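Local atomic coordinates of putative exported protein (Burkholderia pseudomallei, PDB entry 4JGB), a protein that probably binds NAD or NADP through a Rossmann-type domain and may act as an oxidoreductase on CH-NH donors. Residues A[52-57]-A[84-89]; A[101-106]-A[150-155]. All coordinates share one frame; numbering follows the deposited sequence.

Contact 1: A[52-57]-A[84-89]; sequences DLFDPA and VAVAKA
Leu53 and Phe54 reach from the turn between strand 47-50 and helix 56-63 to one side of helix 83-97, where Ala85, Val86 and Ala89 receive them. The close part of the contact gathers round Val86, whose two methyls are shared out. CG1 meets Leu53 CD2 at 3.7 Å, the two side chains crossing at about a right angle, while CG2 touches Phe54 CZ at 3.7 Å. With its CG anti to the backbone N (chi1 -166°), Leu53 brings its branched end closer to the helix than its first bond alone would. Ala89 completes this part: its CB lies 3.5 Å from Leu53 O, a van der Waals contact with the backbone of the turn.

Beyond its tip the Phe54 ring forms the looser, outer side. It leans on the helix at a slant, with CE1 3.9 Å from Ala85 CB and CD1 4.2 Å from Ala89 CB, and its edge is directed at the backbone between Ala85 and Val86. The residue is largely exposed to solvent, whereas Leu53 is buried.

The turn carrying both side chains is ordered from within. Asp52 OD1 accepts a hydrogen bond from Phe54 N (3.0 Å), forming an Asx turn, and Asp52 to Asp55 form a type I beta turn that delivers Asp55 to the N-cap of helix 56-63. All side chains meeting across the interface are apolar, without hydrogen bonds or salt bridges. Shape and hydrophobic burial therefore join the turn to the helix, while the polar bonds are spent on setting the shape of the turn.

Contact 2: A[101-106]-A[150-155]; sequences RVVVVG and DWTFFS
Arg101 extends from its backbone with CG anti to N (chi1 -171°) and then bends at chi2 (72°), which swings its guanidinium across to strand 150-155. There NH1 donates to Asp150 O at 2.8 Å and to Thr152 OG1 at 3.0 Å, both acceptors lying near the guanidinium plane, while Val103 CG2 sits over one face of the group. NH2 has a salt bridge with Glu198, and Thr152 OG1 also bonds to Phe204 O. Asp150 O is gripped twice, by Arg101 NH1 and Val102 N from opposite faces of its carbonyl plane; the carboxylate of Asp150 turns instead to Arg206 and Lys100.

Farther along, Thr152 N bonds to Val102 O, Val104 N to Thr152 O, and Phe154 N to Val104 O, a parallel ladder closed by Gly106 N on Phe154 O (3.0 Å), the donor well above the carbonyl plane. Gly106 CA lies over the Phe153 ring face, 3.8 Å from the centroid, in a CH-pi contact. Helix 188-201 covers the face bearing Val103 and Phe154; helices 83-97 and 130-143 cover that of Val104 and Phe153. The parallel strand order 3-2-1-4-5-6 between helical layers is that of a Rossmann fold.

Helix 83-97 ties the two contacts together: it supplies one side of contact 1, then leads into strand 101-105 of contact 2, and its Leu90 and Ala94 pack on Val104 and Val102 of that strand. The centres of the two contacts lie about 15 Å apart, without direct touch. Contact 1 is a small patch at the surface, made by a turn and a helix and held by apolar side chains, without hydrogen bonds across it. Contact 2 lies near the centre of the chain and is almost entirely buried; backbone hydrogen bonds pair its strands, and a buried arginine adds polar bonds between them. Along the sequence the two follow in series within the same NAD(P)H-binding family region.

Contact 1: A[52-57]-A[84-89]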
loop_
_atom_site.group_PDB
_atom_site.type_symbol
_atom_site.label_atom_id
_atom_site.label_comp_id
_atom_site.label_asym_id
_atom_site.label_seq_id
_atom_site.Cartn_x
_atom_site.Cartn_y
_atom_site.Cartn_z
ATOM N N ASP A 52 17.241 -1.201 -5.603
ATOM C CA ASP A 52 17.452 -0.947 -4.200
ATOM C C ASP A 52 16.697 0.309 -3.871
ATOM O O ASP A 52 17.085 1.416 -4.277
ATOM C CB ASP A 52 18.937 -0.781 -3.866
ATOM C CG ASP A 52 19.171 -0.254 -2.430
ATOM O OD1 ASP A 52 18.227 -0.307 -1.607
ATOM O OD2 ASP A 52 20.305 0.197 -2.127
ATOM N N LEU A 53 15.629 0.111 -3.112
ATOM C CA LEU A 53 14.741 1.156 -2.668
ATOM C C LEU A 53 15.486 2.378 -2.093
ATOM O O LEU A 53 15.158 3.525 -2.400
ATOM C CB LEU A 53 13.782 0.547 -1.636
ATOM C CG LEU A 53 12.530 1.332 -1.232
ATOM C CD1 LEU A 53 11.869 1.979 -2.447
ATOM C CD2 LEU A 53 11.562 0.417 -0.515
ATOM N N PHE A 54 16.522 2.124 -1.301
ATOM C CA PHE A 54 17.189 3.181 -0.566
ATOM C C PHE A 54 18.417 3.744 -1.302
ATOM O O PHE A 54 19.191 4.516 -0.731
ATOM C CB PHE A 54 17.545 2.668 0.840
ATOM C CG PHE A 54 16.349 2.189 1.634
ATOM C CD1 PHE A 54 15.296 3.059 1.940
ATOM C CD2 PHE A 54 16.274 0.871 2.090
ATOM C CE1 PHE A 54 14.194 2.625 2.675
ATOM C CE2 PHE A 54 15.182 0.431 2.833
ATOM C CZ PHE A 54 14.139 1.308 3.123
ATOM N N ASP A 55 18.593 3.353 -2.568
ATOM C CA ASP A 55 19.706 3.843 -3.375
ATOM C C ASP A 55 19.129 4.743 -4.446
ATOM O O ASP A 55 18.516 4.251 -5.394
ATOM C CB ASP A 55 20.502 2.678 -3.976
ATOM C CG ASP A 55 21.609 3.120 -4.938
ATOM O OD1 ASP A 55 21.856 4.325 -5.143
ATOM O OD2 ASP A 55 22.260 2.225 -5.509
ATOM N N PRO A 56 19.332 6.072 -4.301
ATOM C CA PRO A 56 18.680 7.117 -5.108
ATOM C C PRO A 56 18.632 6.795 -6.603
ATOM O O PRO A 56 17.541 6.737 -7.187
ATOM C CB PRO A 56 19.545 8.365 -4.840
ATOM C CG PRO A 56 20.810 7.861 -4.206
ATOM C CD PRO A 56 20.380 6.648 -3.436
ATOM N N ALA A 57 19.806 6.573 -7.195
ATOM C CA ALA A 57 19.941 6.229 -8.607
ATOM C C ALA A 57 19.276 4.895 -8.977
ATOM O O ALA A 57 18.810 4.723 -10.108
ATOM C CB ALA A 57 21.413 6.207 -8.998
ATOM N N VAL A 84 8.652 5.171 7.328
ATOM C CA VAL A 84 8.821 6.547 6.773
ATOM C C VAL A 84 9.858 6.639 5.623
ATOM O O VAL A 84 9.584 7.256 4.574
ATOM C CB VAL A 84 9.145 7.583 7.889
ATOM C CG1 VAL A 84 9.526 8.950 7.297
ATOM C CG2 VAL A 84 7.937 7.720 8.805
ATOM N N ALA A 85 11.049 6.049 5.825
ATOM C CA ALA A 85 12.104 6.094 4.805
ATOM C C ALA A 85 11.625 5.463 3.484
ATOM O O ALA A 85 11.913 5.986 2.415
ATOM C CB ALA A 85 13.361 5.404 5.293
ATOM N N VAL A 86 10.879 4.357 3.568
ATOM C CA VAL A 86 10.306 3.745 2.370
ATOM C C VAL A 86 9.422 4.743 1.615
ATOM O O VAL A 86 9.658 4.996 0.448
ATOM C CB VAL A 86 9.489 2.463 2.664
ATOM C CG1 VAL A 86 8.766 2.008 1.400
ATOM C CG2 VAL A 86 10.399 1.335 3.144
ATOM N N ALA A 87 8.404 5.287 2.287
ATOM C CA ALA A 87 7.557 6.343 1.712
ATOM C C ALA A 87 8.387 7.495 1.068
ATOM O O ALA A 87 8.118 7.927 -0.063
ATOM C CB ALA A 87 6.608 6.892 2.786
ATOM N N LYS A 88 9.375 7.996 1.817
ATOM C CA LYS A 88 10.235 9.072 1.356
ATOM C C LYS A 88 11.016 8.669 0.113
ATOM O O LYS A 88 11.140 9.447 -0.854
ATOM C CB LYS A 88 11.198 9.526 2.451
ATOM C CG LYS A 88 10.519 10.266 3.596
ATOM C CD LYS A 88 11.507 11.039 4.487
ATOM C CE LYS A 88 10.725 11.771 5.577
ATOM N NZ LYS A 88 11.501 12.710 6.448
ATOM N N ALA A 89 11.544 7.451 0.137
ATOM C CA ALA A 89 12.378 6.966 -0.975
ATOM C C ALA A 89 11.526 6.730 -2.207
ATOM O O ALA A 89 11.957 6.989 -3.328
ATOM C CB ALA A 89 13.147 5.704 -0.579
#

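Contact 2: A[101-106]-A[150-155]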
loop_
_atom_site.group_PDB
_atom_site.type_symbol
_atom_site.label_atom_id
_atom_site.label_comp_id
_atom_site.label_asym_id
_atom_site.label_seq_id
_atom_site.Cartn_x
_atom_site.Cartn_y
_atom_site.Cartn_z
ATOM N N ARG A 101 1.909 8.223 -10.491
ATOM C CA ARG A 101 1.025 7.428 -9.653
ATOM C C ARG A 101 1.844 6.546 -8.721
ATOM O O ARG A 101 2.662 5.750 -9.179
ATOM C CB ARG A 101 0.050 6.613 -10.529
ATOM C CG ARG A 101 -1.063 5.923 -9.747
ATOM C CD ARG A 101 -2.058 6.946 -9.260
ATOM N NE ARG A 101 -3.262 6.337 -8.728
ATOM C CZ ARG A 101 -3.638 6.413 -7.466
ATOM N NH1 ARG A 101 -2.875 7.048 -6.569
ATOM N NH2 ARG A 101 -4.776 5.830 -7.111
ATOM N N VAL A 102 1.632 6.745 -7.417
ATOM C CA VAL A 102 2.315 6.046 -6.316
ATOM C C VAL A 102 1.257 5.468 -5.352
ATOM O O VAL A 102 0.447 6.214 -4.804
ATOM C CB VAL A 102 3.219 7.024 -5.495
ATOM C CG1 VAL A 102 3.873 6.333 -4.296
ATOM C CG2 VAL A 102 4.291 7.679 -6.364
ATOM N N VAL A 103 1.248 4.150 -5.136
ATOM C CA VAL A 103 0.271 3.582 -4.189
ATOM C C VAL A 103 1.009 2.756 -3.139
ATOM O O VAL A 103 1.793 1.860 -3.487
ATOM C CB VAL A 103 -0.866 2.739 -4.847
ATOM C CG1 VAL A 103 -1.891 2.274 -3.799
ATOM C CG2 VAL A 103 -1.593 3.525 -5.929
ATOM N N VAL A 104 0.782 3.070 -1.865
ATOM C CA VAL A 104 1.488 2.356 -0.776
ATOM C C VAL A 104 0.519 1.664 0.184
ATOM O O VAL A 104 -0.580 2.147 0.446
ATOM C CB VAL A 104 2.526 3.262 -0.021
ATOM C CG1 VAL A 104 3.377 4.071 -0.991
ATOM C CG2 VAL A 104 1.862 4.262 0.904
ATOM N N VAL A 105 0.924 0.506 0.683
ATOM C CA VAL A 105 0.202 -0.177 1.751
ATOM C C VAL A 105 0.393 0.654 3.017
ATOM O O VAL A 105 1.513 0.939 3.419
ATOM C CB VAL A 105 0.693 -1.652 1.914
ATOM C CG1 VAL A 105 0.181 -2.307 3.215
ATOM C CG2 VAL A 105 0.259 -2.491 0.704
ATOM N N GLY A 106 -0.723 1.051 3.621
ATOM C CA GLY A 106 -0.716 1.830 4.858
ATOM C C GLY A 106 -0.830 0.955 6.094
ATOM O O GLY A 106 -0.340 -0.178 6.112
ATOM N N ASP A 150 0.391 11.867 -7.567
ATOM C CA ASP A 150 -0.888 11.164 -7.282
ATOM C C ASP A 150 -0.678 9.941 -6.396
ATOM O O ASP A 150 -0.680 8.800 -6.852
ATOM C CB ASP A 150 -1.591 10.728 -8.563
ATOM C CG ASP A 150 -1.963 11.897 -9.448
ATOM O OD1 ASP A 150 -2.090 13.037 -8.931
ATOM O OD2 ASP A 150 -2.112 11.672 -10.667
ATOM N N TRP A 151 -0.495 10.200 -5.113
ATOM C CA TRP A 151 -0.249 9.146 -4.181
ATOM C C TRP A 151 -1.539 8.733 -3.502
ATOM O O TRP A 151 -2.505 9.507 -3.437
ATOM C CB TRP A 151 0.867 9.547 -3.184
ATOM C CG TRP A 151 0.538 10.762 -2.343
ATOM C CD1 TRP A 151 0.959 12.067 -2.547
ATOM C CD2 TRP A 151 -0.267 10.785 -1.157
ATOM N NE1 TRP A 151 0.472 12.884 -1.554
ATOM C CE2 TRP A 151 -0.288 12.130 -0.690
ATOM C CE3 TRP A 151 -0.971 9.806 -0.445
ATOM C CZ2 TRP A 151 -1.011 12.524 0.459
ATOM C CZ3 TRP A 151 -1.689 10.198 0.722
ATOM C CH2 TRP A 151 -1.713 11.546 1.138
ATOM N N THR A 152 -1.549 7.492 -3.021
ATOM C CA THR A 152 -2.644 6.944 -2.228
ATOM C C THR A 152 -2.038 6.125 -1.092
ATOM O O THR A 152 -1.142 5.304 -1.314
ATOM C CB THR A 152 -3.569 6.042 -3.087
ATOM O OG1 THR A 152 -4.348 6.875 -3.943
ATOM C CG2 THR A 152 -4.558 5.246 -2.193
ATOM N N PHE A 153 -2.506 6.358 0.129
ATOM C CA PHE A 153 -1.991 5.637 1.276
ATOM C C PHE A 153 -3.101 4.657 1.624
ATOM O O PHE A 153 -4.116 5.057 2.199
ATOM C CB PHE A 153 -1.729 6.649 2.377
ATOM C CG PHE A 153 -1.239 6.070 3.679
ATOM C CD1 PHE A 153 0.112 5.763 3.867
ATOM C CD2 PHE A 153 -2.121 5.904 4.753
ATOM C CE1 PHE A 153 0.551 5.271 5.097
ATOM C CE2 PHE A 153 -1.681 5.395 5.975
ATOM C CZ PHE A 153 -0.342 5.084 6.147
ATOM N N PHE A 154 -2.940 3.402 1.213
ATOM C CA PHE A 154 -4.037 2.438 1.196
ATOM C C PHE A 154 -3.933 1.467 2.372
ATOM O O PHE A 154 -3.301 0.440 2.225
ATOM C CB PHE A 154 -4.077 1.634 -0.142
ATOM C CG PHE A 154 -5.475 1.137 -0.514
ATOM C CD1 PHE A 154 -6.205 0.318 0.358
ATOM C CD2 PHE A 154 -6.067 1.512 -1.716
ATOM C CE1 PHE A 154 -7.487 -0.084 0.058
ATOM C CE2 PHE A 154 -7.346 1.090 -2.042
ATOM C CZ PHE A 154 -8.062 0.284 -1.158
ATOM N N SER A 155 -4.546 1.782 3.524
ATOM C CA SER A 155 -4.449 0.919 4.724
ATOM C C SER A 155 -5.336 -0.307 4.661
ATOM O O SER A 155 -6.494 -0.200 4.256
ATOM C CB SER A 155 -4.799 1.682 6.021
ATOM O OG SER A 155 -3.939 2.807 6.166
#